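Local coordinates for protein L-amino acid deaminase (Proteus vulgaris, PDB 5I39) that binds flavin-adenine dinucleotide and, as a membrane-bound L-amino acid deaminase, probably uses it to oxidise L-amino acids to the corresponding 2-oxo acids, at residues Ser62-Glu67 with Arg203-Cys208; His24-Gly29 with Lys68-Gly73; Gln234-Gly239 with Gly366-Thr371. All coordinates share one frame; numbering follows the deposited sequence.

Contact 1 (Ser62-Glu67 with Arg203-Cys208); sequences SVVIVE and RIYTQC. With FAD (flavin-adenine dinucleotide), chain B.
A chi1 of 167° sets Val64 CG1 trans to its own nitrogen, and a chi1 of -62° turns Tyr205 so that its ring edge meets that methyl near the ring plane, Val64 CG1 to Tyr205 CD2 being 3.7 Å. On the opposite face of the sheet Ile65 and Ile204 run alongside one another in the same direction, with Ile65 CD1 4.0 Å from Ile204 CG1. The strands run parallel, 18° apart: Ile65 N donates to Arg203 O (2.8 Å) and Ile65 O accepts from Tyr205 N (2.9 Å). Beyond them, Cys208 N reaches Glu67 O from above its carbonyl plane. One water links Arg203 NE to Val63 O. Glu67, bent at chi2, offers OE1 to FAD O3B and OE2 to FAD O2B, each at 2.7 Å; Ala45 N holds OE1 and Gly69 N holds OE2, which fixes the carboxylate's rotation. An acidic residue gripping both ribose hydroxyls at the end of the second parallel strand is the hallmark of the Rossmann-type FAD-binding fold.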
loop_
_atom_site.group_PDB
_atom_site.type_symbol
_atom_site.label_atom_id
_atom_site.label_comp_id
_atom_site.label_asym_id
_atom_site.label_seq_id
_atom_site.Cartn_x
_atom_site.Cartn_y
_atom_site.Cartn_z
ATOM N N SER A 62 15.809 -10.314 16.165
ATOM C CA SER A 62 16.683 -9.728 15.150
ATOM C C SER A 62 16.122 -10.028 13.758
ATOM O O SER A 62 15.603 -11.123 13.501
ATOM C CB SER A 62 18.109 -10.250 15.279
ATOM O OG SER A 62 18.162 -11.644 15.066
ATOM N N VAL A 63 16.221 -9.045 12.870
ATOM C CA VAL A 63 15.650 -9.166 11.532
ATOM C C VAL A 63 16.638 -8.677 10.490
ATOM O O VAL A 63 17.235 -7.610 10.636
ATOM C CB VAL A 63 14.331 -8.377 11.382
ATOM C CG1 VAL A 63 13.736 -8.587 9.996
ATOM C CG2 VAL A 63 13.321 -8.794 12.443
ATOM N N VAL A 64 16.787 -9.476 9.436
ATOM C CA VAL A 64 17.497 -9.077 8.234
ATOM C C VAL A 64 16.515 -9.126 7.071
ATOM O O VAL A 64 15.810 -10.118 6.896
ATOM C CB VAL A 64 18.704 -10.000 7.954
ATOM C CG1 VAL A 64 19.257 -9.801 6.546
ATOM C CG2 VAL A 64 19.801 -9.748 8.977
ATOM N N ILE A 65 16.477 -8.053 6.284
ATOM C CA ILE A 65 15.748 -8.035 5.020
ATOM C C ILE A 65 16.768 -8.177 3.899
ATOM O O ILE A 65 17.792 -7.486 3.897
ATOM C CB ILE A 65 14.944 -6.734 4.788
ATOM C CG1 ILE A 65 13.995 -6.459 5.962
ATOM C CG2 ILE A 65 14.170 -6.823 3.470
ATOM C CD1 ILE A 65 13.170 -5.196 5.831
ATOM N N VAL A 66 16.471 -9.052 2.944
ATOM C CA VAL A 66 17.240 -9.126 1.704
ATOM C C VAL A 66 16.362 -8.609 0.563
ATOM O O VAL A 66 15.186 -8.971 0.454
ATOM C CB VAL A 66 17.827 -10.536 1.442
ATOM C CG1 VAL A 66 18.840 -10.874 2.526
ATOM C CG2 VAL A 66 16.754 -11.614 1.346
ATOM N N GLU A 67 16.945 -7.733 -0.253
ATOM C CA GLU A 67 16.241 -7.008 -1.303
ATOM C C GLU A 67 17.073 -7.104 -2.579
ATOM O O GLU A 67 18.240 -6.704 -2.596
ATOM C CB GLU A 67 16.046 -5.547 -0.874
ATOM C CG GLU A 67 15.645 -4.572 -1.977
ATOM C CD GLU A 67 14.391 -4.982 -2.716
ATOM O OE1 GLU A 67 13.325 -5.073 -2.069
ATOM O OE2 GLU A 67 14.477 -5.201 -3.947
ATOM N N ARG A 203 18.422 -4.813 9.614
ATOM C CA ARG A 203 19.497 -4.692 8.633
ATOM C C ARG A 203 18.954 -5.098 7.271
ATOM O O ARG A 203 18.309 -6.137 7.145
ATOM C CB ARG A 203 20.713 -5.503 9.069
ATOM C CG ARG A 203 21.330 -4.912 10.332
ATOM C CD ARG A 203 22.642 -5.562 10.719
ATOM N NE ARG A 203 22.456 -6.903 11.263
ATOM C CZ ARG A 203 23.448 -7.707 11.648
ATOM N NH1 ARG A 203 24.719 -7.322 11.543
ATOM N NH2 ARG A 203 23.168 -8.912 12.135
ATOM N N ILE A 204 19.176 -4.239 6.278
ATOM C CA ILE A 204 18.557 -4.376 4.961
ATOM C C ILE A 204 19.653 -4.408 3.909
ATOM O O ILE A 204 20.364 -3.419 3.717
ATOM C CB ILE A 204 17.579 -3.219 4.650
ATOM C CG1 ILE A 204 16.563 -3.061 5.791
ATOM C CG2 ILE A 204 16.875 -3.478 3.319
ATOM C CD1 ILE A 204 15.563 -1.929 5.625
ATOM N N TYR A 205 19.774 -5.538 3.219
ATOM C CA TYR A 205 20.825 -5.731 2.220
ATOM C C TYR A 205 20.237 -5.655 0.823
ATOM O O TYR A 205 19.400 -6.472 0.444
ATOM C CB TYR A 205 21.579 -7.039 2.482
ATOM C CG TYR A 205 22.246 -6.954 3.824
ATOM C CD1 TYR A 205 23.500 -6.361 3.967
ATOM C CD2 TYR A 205 21.583 -7.369 4.974
ATOM C CE1 TYR A 205 24.090 -6.225 5.212
ATOM C CE2 TYR A 205 22.159 -7.230 6.224
ATOM C CZ TYR A 205 23.413 -6.660 6.340
ATOM O OH TYR A 205 23.979 -6.535 7.588
ATOM N N THR A 206 20.666 -4.633 0.086
ATOM C CA THR A 206 20.204 -4.373 -1.271
ATOM C C THR A 206 21.114 -5.068 -2.284
ATOM O O THR A 206 22.202 -5.541 -1.943
ATOM C CB THR A 206 20.154 -2.864 -1.544
ATOM O OG1 THR A 206 21.424 -2.282 -1.239
ATOM C CG2 THR A 206 19.094 -2.216 -0.677
ATOM N N GLN A 207 20.661 -5.135 -3.533
ATOM C CA GLN A 207 21.355 -5.900 -4.582
ATOM C C GLN A 207 21.681 -7.319 -4.091
ATOM O O GLN A 207 22.784 -7.835 -4.305
ATOM C CB GLN A 207 22.624 -5.171 -5.047
ATOM C CG GLN A 207 22.370 -3.816 -5.686
ATOM C CD GLN A 207 22.068 -2.720 -4.678
ATOM O OE1 GLN A 207 22.738 -2.605 -3.653
ATOM N NE2 GLN A 207 21.061 -1.902 -4.968
ATOM N N CYS A 208 20.706 -7.928 -3.418
ATOM C CA CYS A 208 20.895 -9.181 -2.692
ATOM C C CYS A 208 19.620 -10.015 -2.775
ATOM O O CYS A 208 18.766 -9.965 -1.891
ATOM C CB CYS A 208 21.269 -8.883 -1.239
ATOM S SG CYS A 208 21.653 -10.336 -0.236
HETATM P PA FAD B . 6.882 -4.157 -3.364
HETATM O O1A FAD B . 6.864 -4.365 -4.883
HETATM O O2A FAD B . 6.892 -2.702 -2.934
HETATM O O5B FAD B . 8.168 -4.811 -2.694
HETATM C C5B FAD B . 8.545 -6.165 -2.903
HETATM C C4B FAD B . 10.062 -6.165 -2.931
HETATM O O4B FAD B . 10.524 -7.530 -2.971
HETATM C C3B FAD B . 10.613 -5.471 -4.178
HETATM O O3B FAD B . 11.405 -4.348 -3.795
HETATM C C2B FAD B . 11.400 -6.594 -4.870
HETATM O O2B FAD B . 12.571 -6.128 -5.567
HETATM C C1B FAD B . 11.718 -7.535 -3.723
HETATM N N9A FAD B . 11.970 -8.931 -4.095
HETATM C C8A FAD B . 11.209 -9.700 -4.848
HETATM N N7A FAD B . 11.699 -10.954 -4.945
HETATM C C5A FAD B . 12.811 -10.940 -4.222
HETATM C C6A FAD B . 13.844 -11.916 -3.888
HETATM N N6A FAD B . 13.774 -13.174 -4.368
HETATM N N1A FAD B . 14.860 -11.535 -3.089
HETATM C C2A FAD B . 14.931 -10.295 -2.586
HETATM N N3A FAD B . 14.039 -9.338 -2.863
HETATM C C4A FAD B . 12.993 -9.623 -3.650
HETATM N N1 FAD B . -2.106 0.758 -2.186
HETATM C C2 FAD B . -2.785 1.599 -1.399
HETATM O O2 FAD B . -2.973 1.266 -0.216
HETATM N N3 FAD B . -3.259 2.775 -1.880
HETATM C C4 FAD B . -3.122 3.181 -3.147
HETATM O O4 FAD B . -3.552 4.265 -3.515
HETATM C C4X FAD B . -2.407 2.305 -4.085
HETATM N N5 FAD B . -2.254 2.588 -5.407
HETATM C C5X FAD B . -1.443 1.839 -6.161
HETATM C C6 FAD B . -1.094 2.226 -7.456
HETATM C C7 FAD B . -0.203 1.491 -8.232
HETATM C C7M FAD B . 0.196 1.964 -9.611
HETATM C C8 FAD B . 0.381 0.255 -7.688
HETATM C C8M FAD B . 1.380 -0.562 -8.472
HETATM C C9 FAD B . 0.015 -0.146 -6.402
HETATM C C9A FAD B . -0.871 0.589 -5.624
HETATM N N10 FAD B . -1.236 0.183 -4.335
HETATM C C10 FAD B . -1.902 1.059 -3.481
HETATM C "C1'" FAD B . -0.774 -1.076 -3.785
HETATM C "C2'" FAD B . 0.490 -0.975 -3.007
HETATM O "O2'" FAD B . 1.382 -0.097 -3.686
HETATM C "C3'" FAD B . 1.061 -2.385 -2.895
HETATM O "O3'" FAD B . 0.058 -3.324 -2.425
HETATM C "C4'" FAD B . 2.240 -2.476 -1.954
HETATM O "O4'" FAD B . 3.213 -1.467 -2.281
HETATM C "C5'" FAD B . 2.871 -3.853 -2.061
HETATM O "O5'" FAD B . 4.006 -3.846 -1.193
HETATM P P FAD B . 5.040 -5.091 -1.259
HETATM O O1P FAD B . 6.077 -4.842 -0.205
HETATM O O2P FAD B . 4.264 -6.390 -1.273
HETATM O O3P FAD B . 5.641 -4.988 -2.765
HETATM O O HOH W 1 19.838 -7.961 12.107
#

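Contact 2 (His24-Gly29 with Lys68-Gly73); sequences HGFVEG and KGNIAG. With FAD (flavin-adenine dinucleotide), chain B; EDO (1,2-ethanediol), chain C.
Ile71 CD1 presses on the backbone of segment 24-29, 3.5 Å from Val27 O, and meets Val27 CG1 at 3.9 Å; a chi1 of -73° and an extended chi2 of 167° carry the methyl there. Separately, Asn70 OD1 lies at the edge of the Phe26 ring, 4.1 Å from Phe26 CE1, with amide and ring planes 87° apart. No direct hydrogen bond joins the segments; water does. One molecule donates to Val27 O (2.7 Å) and accepts from Ile71 N, while another accepts from Val27 N and donates to Ile71 O (2.8 Å), serving both polar atoms of each residue's backbone. A third donates to Glu28 OE2 and Asn70 OD1. An ethanediol, probably a crystallisation additive, donates O2 to Gly25 O and is also bonded to the second water. Further out, a type II turn, closed by Gly73 N to Asn70 O (3.3 Å), presents Ile71, and helix 189-199 backs both Val27 and Ile71. Lys68, away from segment 24-29, donates NZ to the ribose atom FAD O2B (3.1 Å) and makes a cation-pi contact with Trp242. It opens the loop that follows the second parallel strand of a Rossmann-type domain.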
loop_
_atom_site.group_PDB
_atom_site.type_symbol
_atom_site.label_atom_id
_atom_site.label_comp_id
_atom_site.label_asym_id
_atom_site.label_seq_id
_atom_site.Cartn_x
_atom_site.Cartn_y
_atom_site.Cartn_z
ATOM N N HIS A 24 13.761 12.619 -1.830
ATOM C CA HIS A 24 14.914 12.005 -2.515
ATOM C C HIS A 24 14.624 10.611 -3.104
ATOM O O HIS A 24 15.093 10.284 -4.194
ATOM C CB HIS A 24 16.170 11.983 -1.602
ATOM C CG HIS A 24 15.954 11.369 -0.249
ATOM N ND1 HIS A 24 15.942 10.010 -0.048
ATOM C CD2 HIS A 24 15.768 11.924 0.974
ATOM C CE1 HIS A 24 15.739 9.748 1.230
ATOM N NE2 HIS A 24 15.630 10.895 1.874
ATOM N N GLY A 25 13.836 9.808 -2.398
ATOM C CA GLY A 25 13.446 8.485 -2.887
ATOM C C GLY A 25 14.585 7.493 -3.036
ATOM O O GLY A 25 14.651 6.748 -4.006
ATOM N N PHE A 26 15.463 7.468 -2.045
ATOM C CA PHE A 26 16.580 6.526 -1.996
ATOM C C PHE A 26 17.060 6.366 -0.563
ATOM O O PHE A 26 17.445 7.340 0.083
ATOM C CB PHE A 26 17.758 6.933 -2.885
ATOM C CG PHE A 26 18.876 5.924 -2.876
ATOM C CD1 PHE A 26 18.784 4.761 -3.636
ATOM C CD2 PHE A 26 19.993 6.102 -2.066
ATOM C CE1 PHE A 26 19.798 3.811 -3.609
ATOM C CE2 PHE A 26 21.010 5.156 -2.036
ATOM C CZ PHE A 26 20.910 4.010 -2.806
ATOM N N VAL A 27 17.026 5.129 -0.085
ATOM C CA VAL A 27 17.572 4.769 1.214
ATOM C C VAL A 27 18.625 3.711 0.958
ATOM O O VAL A 27 18.337 2.684 0.347
ATOM C CB VAL A 27 16.477 4.216 2.141
ATOM C CG1 VAL A 27 17.075 3.673 3.433
ATOM C CG2 VAL A 27 15.461 5.302 2.446
ATOM N N GLU A 28 19.845 3.961 1.420
ATOM C CA GLU A 28 20.931 3.018 1.196
ATOM C C GLU A 28 20.736 1.769 2.047
ATOM O O GLU A 28 20.203 1.829 3.158
ATOM C CB GLU A 28 22.292 3.661 1.488
ATOM C CG GLU A 28 23.495 2.830 1.044
ATOM C CD GLU A 28 23.431 2.391 -0.413
ATOM O OE1 GLU A 28 23.845 3.176 -1.292
ATOM O OE2 GLU A 28 22.959 1.258 -0.681
ATOM N N GLY A 29 21.149 0.632 1.503
ATOM C CA GLY A 29 21.190 -0.601 2.269
ATOM C C GLY A 29 22.235 -0.543 3.370
ATOM O O GLY A 29 23.137 0.298 3.360
ATOM N N LYS A 68 16.471 -7.634 -3.639
ATOM C CA LYS A 68 17.186 -7.909 -4.891
ATOM C C LYS A 68 17.618 -6.632 -5.619
ATOM O O LYS A 68 18.619 -6.643 -6.330
ATOM C CB LYS A 68 16.351 -8.811 -5.816
ATOM C CG LYS A 68 15.092 -8.173 -6.384
ATOM C CD LYS A 68 14.368 -9.095 -7.355
ATOM C CE LYS A 68 13.051 -8.502 -7.834
ATOM N NZ LYS A 68 13.183 -7.144 -8.436
ATOM N N GLY A 69 16.855 -5.555 -5.459
ATOM C CA GLY A 69 17.173 -4.263 -6.065
ATOM C C GLY A 69 17.413 -3.222 -4.993
ATOM O O GLY A 69 18.150 -3.464 -4.037
ATOM N N ASN A 70 16.797 -2.055 -5.165
ATOM C CA ASN A 70 16.858 -0.981 -4.179
ATOM C C ASN A 70 15.689 -1.067 -3.204
ATOM O O ASN A 70 14.633 -1.605 -3.523
ATOM C CB ASN A 70 16.810 0.382 -4.873
ATOM C CG ASN A 70 18.024 0.646 -5.746
ATOM O OD1 ASN A 70 19.120 0.171 -5.464
ATOM N ND2 ASN A 70 17.837 1.432 -6.802
ATOM N N ILE A 71 15.880 -0.498 -2.021
ATOM C CA ILE A 71 14.802 -0.370 -1.041
ATOM C C ILE A 71 13.633 0.402 -1.657
ATOM O O ILE A 71 13.826 1.461 -2.250
ATOM C CB ILE A 71 15.301 0.335 0.238
ATOM C CG1 ILE A 71 16.203 -0.624 1.022
ATOM C CG2 ILE A 71 14.138 0.797 1.110
ATOM C CD1 ILE A 71 17.013 0.016 2.129
ATOM N N ALA A 72 12.429 -0.151 -1.523
ATOM C CA ALA A 72 11.193 0.498 -1.969
ATOM C C ALA A 72 11.187 0.820 -3.471
ATOM O O ALA A 72 10.509 1.742 -3.899
ATOM C CB ALA A 72 10.924 1.750 -1.132
ATOM N N GLY A 73 11.914 0.036 -4.269
ATOM C CA GLY A 73 12.088 0.318 -5.692
ATOM C C GLY A 73 10.950 -0.092 -6.607
ATOM O O GLY A 73 10.986 0.237 -7.790
HETATM P PA FAD B . 6.882 -4.157 -3.364
HETATM O O1A FAD B . 6.864 -4.365 -4.883
HETATM O O2A FAD B . 6.892 -2.702 -2.934
HETATM O O5B FAD B . 8.168 -4.811 -2.694
HETATM C C5B FAD B . 8.545 -6.165 -2.903
HETATM C C4B FAD B . 10.062 -6.165 -2.931
HETATM O O4B FAD B . 10.524 -7.530 -2.971
HETATM C C3B FAD B . 10.613 -5.471 -4.178
HETATM O O3B FAD B . 11.405 -4.348 -3.795
HETATM C C2B FAD B . 11.400 -6.594 -4.870
HETATM O O2B FAD B . 12.571 -6.128 -5.567
HETATM C C1B FAD B . 11.718 -7.535 -3.723
HETATM N N9A FAD B . 11.970 -8.931 -4.095
HETATM C C8A FAD B . 11.209 -9.700 -4.848
HETATM N N7A FAD B . 11.699 -10.954 -4.945
HETATM C C5A FAD B . 12.811 -10.940 -4.222
HETATM C C6A FAD B . 13.844 -11.916 -3.888
HETATM N N6A FAD B . 13.774 -13.174 -4.368
HETATM N N1A FAD B . 14.860 -11.535 -3.089
HETATM C C2A FAD B . 14.931 -10.295 -2.586
HETATM N N3A FAD B . 14.039 -9.338 -2.863
HETATM C C4A FAD B . 12.993 -9.623 -3.650
HETATM N N1 FAD B . -2.106 0.758 -2.186
HETATM C C2 FAD B . -2.785 1.599 -1.399
HETATM O O2 FAD B . -2.973 1.266 -0.216
HETATM N N3 FAD B . -3.259 2.775 -1.880
HETATM C C4 FAD B . -3.122 3.181 -3.147
HETATM O O4 FAD B . -3.552 4.265 -3.515
HETATM C C4X FAD B . -2.407 2.305 -4.085
HETATM N N5 FAD B . -2.254 2.588 -5.407
HETATM C C5X FAD B . -1.443 1.839 -6.161
HETATM C C6 FAD B . -1.094 2.226 -7.456
HETATM C C7 FAD B . -0.203 1.491 -8.232
HETATM C C7M FAD B . 0.196 1.964 -9.611
HETATM C C8 FAD B . 0.381 0.255 -7.688
HETATM C C8M FAD B . 1.380 -0.562 -8.472
HETATM C C9 FAD B . 0.015 -0.146 -6.402
HETATM C C9A FAD B . -0.871 0.589 -5.624
HETATM N N10 FAD B . -1.236 0.183 -4.335
HETATM C C10 FAD B . -1.902 1.059 -3.481
HETATM C "C1'" FAD B . -0.774 -1.076 -3.785
HETATM C "C2'" FAD B . 0.490 -0.975 -3.007
HETATM O "O2'" FAD B . 1.382 -0.097 -3.686
HETATM C "C3'" FAD B . 1.061 -2.385 -2.895
HETATM O "O3'" FAD B . 0.058 -3.324 -2.425
HETATM C "C4'" FAD B . 2.240 -2.476 -1.954
HETATM O "O4'" FAD B . 3.213 -1.467 -2.281
HETATM C "C5'" FAD B . 2.871 -3.853 -2.061
HETATM O "O5'" FAD B . 4.006 -3.846 -1.193
HETATM P P FAD B . 5.040 -5.091 -1.259
HETATM O O1P FAD B . 6.077 -4.842 -0.205
HETATM O O2P FAD B . 4.264 -6.390 -1.273
HETATM O O3P FAD B . 5.641 -4.988 -2.765
HETATM C C1 EDO C . 13.265 3.910 -5.378
HETATM O O1 EDO C . 12.940 3.781 -6.763
HETATM C C2 EDO C . 14.644 3.310 -5.114
HETATM O O2 EDO C . 15.592 4.294 -4.684
HETATM O O HOH W 2 16.098 3.101 -2.138
HETATM O O HOH W 3 18.261 1.120 -1.863
HETATM O O HOH W 4 20.828 0.248 -2.723
#

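Contact 3 (Gln234-Gly239 with Gly366-Thr371); sequences QVVVAG and GLVINT. With FAD (flavin-adenine dinucleotide), chain B.
Val236 and Val368 meet methyl to methyl, CG2 to CG2 at 3.8 Å, between two parallel strands of the Rossmann-type sheet that carries the FAD. The strands cross at -26°, and four backbone hydrogen bonds join them. Val237 N to Val368 O is the shortest at 2.8 Å and nearly straight (174°), and Asn370 N to Val237 O follows at 3.0 Å. This valine pair and the central backbone bonds form the tight part of the contact. On the other face Leu367 CD1 is shared by two valines, 4.1 Å from Val235 CG1 and 4.1 Å from Val237 CG2; a chi1 of -173° points Leu367 CG away from its own backbone N. Helix 243-248 covers Val237 on this side, while helix 376-392 covers Val368 on the other. The looser, solvent side is the beginning of both segments, where Gln234 and Gly366 are partly exposed and the meeting is largely one of main chains, with Val235 N donating to Gly366 O (2.9 Å). At the other end the chain leaves the strand through Ala238 and reaches the adenosine part of the cofactor, bringing Gly239 O to 3.3 Å from FAD C8A of the adenine.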
loop_
_atom_site.group_PDB
_atom_site.type_symbol
_atom_site.label_atom_id
_atom_site.label_comp_id
_atom_site.label_asym_id
_atom_site.label_seq_id
_atom_site.Cartn_x
_atom_site.Cartn_y
_atom_site.Cartn_z
ATOM N N GLN A 234 13.188 -18.846 10.464
ATOM C CA GLN A 234 11.950 -18.077 10.299
ATOM C C GLN A 234 12.082 -17.138 9.114
ATOM O O GLN A 234 13.031 -16.361 9.040
ATOM C CB GLN A 234 11.631 -17.302 11.576
ATOM C CG GLN A 234 11.375 -18.216 12.765
ATOM C CD GLN A 234 11.149 -17.471 14.067
ATOM O OE1 GLN A 234 11.896 -16.551 14.413
ATOM N NE2 GLN A 234 10.136 -17.882 14.812
ATOM N N VAL A 235 11.128 -17.228 8.190
ATOM C CA VAL A 235 11.198 -16.511 6.921
ATOM C C VAL A 235 9.856 -15.860 6.607
ATOM O O VAL A 235 8.807 -16.493 6.728
ATOM C CB VAL A 235 11.609 -17.450 5.759
ATOM C CG1 VAL A 235 11.690 -16.690 4.438
ATOM C CG2 VAL A 235 12.949 -18.111 6.056
ATOM N N VAL A 236 9.908 -14.592 6.198
ATOM C CA VAL A 236 8.747 -13.878 5.677
ATOM C C VAL A 236 8.988 -13.615 4.197
ATOM O O VAL A 236 9.972 -12.975 3.832
ATOM C CB VAL A 236 8.525 -12.533 6.392
ATOM C CG1 VAL A 236 7.356 -11.775 5.766
ATOM C CG2 VAL A 236 8.283 -12.753 7.879
ATOM N N VAL A 237 8.083 -14.100 3.356
ATOM C CA VAL A 237 8.135 -13.814 1.926
ATOM C C VAL A 237 7.228 -12.617 1.653
ATOM O O VAL A 237 6.003 -12.720 1.745
ATOM C CB VAL A 237 7.739 -15.040 1.084
ATOM C CG1 VAL A 237 7.717 -14.699 -0.403
ATOM C CG2 VAL A 237 8.724 -16.169 1.350
ATOM N N ALA A 238 7.853 -11.489 1.317
ATOM C CA ALA A 238 7.150 -10.244 1.005
ATOM C C ALA A 238 7.730 -9.689 -0.297
ATOM O O ALA A 238 8.154 -8.542 -0.377
ATOM C CB ALA A 238 7.290 -9.249 2.153
ATOM N N GLY A 239 7.727 -10.532 -1.324
ATOM C CA GLY A 239 8.386 -10.234 -2.590
ATOM C C GLY A 239 7.561 -9.479 -3.610
ATOM O O GLY A 239 7.946 -9.420 -4.775
ATOM N N GLY A 366 7.607 -22.412 9.734
ATOM C CA GLY A 366 8.515 -21.281 9.944
ATOM C C GLY A 366 8.550 -20.267 8.809
ATOM O O GLY A 366 9.269 -19.277 8.902
ATOM N N LEU A 367 7.782 -20.505 7.744
ATOM C CA LEU A 367 7.695 -19.577 6.617
ATOM C C LEU A 367 6.284 -19.016 6.517
ATOM O O LEU A 367 5.306 -19.757 6.572
ATOM C CB LEU A 367 8.084 -20.261 5.303
ATOM C CG LEU A 367 8.195 -19.323 4.085
ATOM C CD1 LEU A 367 9.333 -19.750 3.168
ATOM C CD2 LEU A 367 6.896 -19.233 3.302
ATOM N N VAL A 368 6.187 -17.700 6.358
ATOM C CA VAL A 368 4.915 -17.042 6.111
ATOM C C VAL A 368 5.036 -16.145 4.891
ATOM O O VAL A 368 6.139 -15.745 4.501
ATOM C CB VAL A 368 4.412 -16.246 7.338
ATOM C CG1 VAL A 368 4.129 -17.185 8.499
ATOM C CG2 VAL A 368 5.410 -15.179 7.758
ATOM N N ILE A 369 3.879 -15.850 4.307
ATOM C CA ILE A 369 3.752 -15.018 3.101
ATOM C C ILE A 369 2.903 -13.804 3.445
ATOM O O ILE A 369 1.877 -13.945 4.108
ATOM C CB ILE A 369 3.043 -15.783 1.951
ATOM C CG1 ILE A 369 3.905 -16.947 1.445
ATOM C CG2 ILE A 369 2.698 -14.848 0.790
ATOM C CD1 ILE A 369 3.156 -17.935 0.569
ATOM N N ASN A 370 3.320 -12.626 2.985
ATOM C CA ASN A 370 2.536 -11.396 3.114
ATOM C C ASN A 370 2.621 -10.683 1.775
ATOM O O ASN A 370 3.604 -10.000 1.498
ATOM C CB ASN A 370 3.082 -10.517 4.245
ATOM C CG ASN A 370 2.239 -9.271 4.492
ATOM O OD1 ASN A 370 1.176 -9.093 3.905
ATOM N ND2 ASN A 370 2.719 -8.402 5.373
ATOM N N THR A 371 1.606 -10.866 0.934
ATOM C CA THR A 371 1.701 -10.428 -0.455
ATOM C C THR A 371 0.327 -10.356 -1.131
ATOM O O THR A 371 -0.716 -10.425 -0.473
ATOM C CB THR A 371 2.688 -11.357 -1.227
ATOM O OG1 THR A 371 3.230 -10.671 -2.360
ATOM C CG2 THR A 371 2.041 -12.663 -1.677
HETATM P PA FAD B . 6.882 -4.157 -3.364
HETATM O O1A FAD B . 6.864 -4.365 -4.883
HETATM O O2A FAD B . 6.892 -2.702 -2.934
HETATM O O5B FAD B . 8.168 -4.811 -2.694
HETATM C C5B FAD B . 8.545 -6.165 -2.903
HETATM C C4B FAD B . 10.062 -6.165 -2.931
HETATM O O4B FAD B . 10.524 -7.530 -2.971
HETATM C C3B FAD B . 10.613 -5.471 -4.178
HETATM O O3B FAD B . 11.405 -4.348 -3.795
HETATM C C2B FAD B . 11.400 -6.594 -4.870
HETATM O O2B FAD B . 12.571 -6.128 -5.567
HETATM C C1B FAD B . 11.718 -7.535 -3.723
HETATM N N9A FAD B . 11.970 -8.931 -4.095
HETATM C C8A FAD B . 11.209 -9.700 -4.848
HETATM N N7A FAD B . 11.699 -10.954 -4.945
HETATM C C5A FAD B . 12.811 -10.940 -4.222
HETATM C C6A FAD B . 13.844 -11.916 -3.888
HETATM N N6A FAD B . 13.774 -13.174 -4.368
HETATM N N1A FAD B . 14.860 -11.535 -3.089
HETATM C C2A FAD B . 14.931 -10.295 -2.586
HETATM N N3A FAD B . 14.039 -9.338 -2.863
HETATM C C4A FAD B . 12.993 -9.623 -3.650
HETATM N N1 FAD B . -2.106 0.758 -2.186
HETATM C C2 FAD B . -2.785 1.599 -1.399
HETATM O O2 FAD B . -2.973 1.266 -0.216
HETATM N N3 FAD B . -3.259 2.775 -1.880
HETATM C C4 FAD B . -3.122 3.181 -3.147
HETATM O O4 FAD B . -3.552 4.265 -3.515
HETATM C C4X FAD B . -2.407 2.305 -4.085
HETATM N N5 FAD B . -2.254 2.588 -5.407
HETATM C C5X FAD B . -1.443 1.839 -6.161
HETATM C C6 FAD B . -1.094 2.226 -7.456
HETATM C C7 FAD B . -0.203 1.491 -8.232
HETATM C C7M FAD B . 0.196 1.964 -9.611
HETATM C C8 FAD B . 0.381 0.255 -7.688
HETATM C C8M FAD B . 1.380 -0.562 -8.472
HETATM C C9 FAD B . 0.015 -0.146 -6.402
HETATM C C9A FAD B . -0.871 0.589 -5.624
HETATM N N10 FAD B . -1.236 0.183 -4.335
HETATM C C10 FAD B . -1.902 1.059 -3.481
HETATM C "C1'" FAD B . -0.774 -1.076 -3.785
HETATM C "C2'" FAD B . 0.490 -0.975 -3.007
HETATM O "O2'" FAD B . 1.382 -0.097 -3.686
HETATM C "C3'" FAD B . 1.061 -2.385 -2.895
HETATM O "O3'" FAD B . 0.058 -3.324 -2.425
HETATM C "C4'" FAD B . 2.240 -2.476 -1.954
HETATM O "O4'" FAD B . 3.213 -1.467 -2.281
HETATM C "C5'" FAD B . 2.871 -3.853 -2.061
HETATM O "O5'" FAD B . 4.006 -3.846 -1.193
HETATM P P FAD B . 5.040 -5.091 -1.259
HETATM O O1P FAD B . 6.077 -4.842 -0.205
HETATM O O2P FAD B . 4.264 -6.390 -1.273
HETATM O O3P FAD B . 5.641 -4.988 -2.765
#

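Contacts 1 and 3 are buried strand pairings in one sheet, set on either side of strand 40-43: contact 1 joins its outermost strand 203-205 to strand 63-66, and contact 3 pairs two strands on the other flank. Contact 3 is packed by aliphatic side chains, while contact 1 adds a tyrosine ring, a cysteine and an exposed arginine. Contact 2 is partly exposed and loop to loop, so waters replace the ladder. Contacts 1 and 2 touch directly, with Gln207 N probably bonded to Gly69 O, and their segments alternate along the chain, whereas contact 3 stays about 6 Å from each at the nearest atoms. All three reach FAD, differently: carboxylate on ribose, lysine on ribose, and backbone carbonyls against the adenosine.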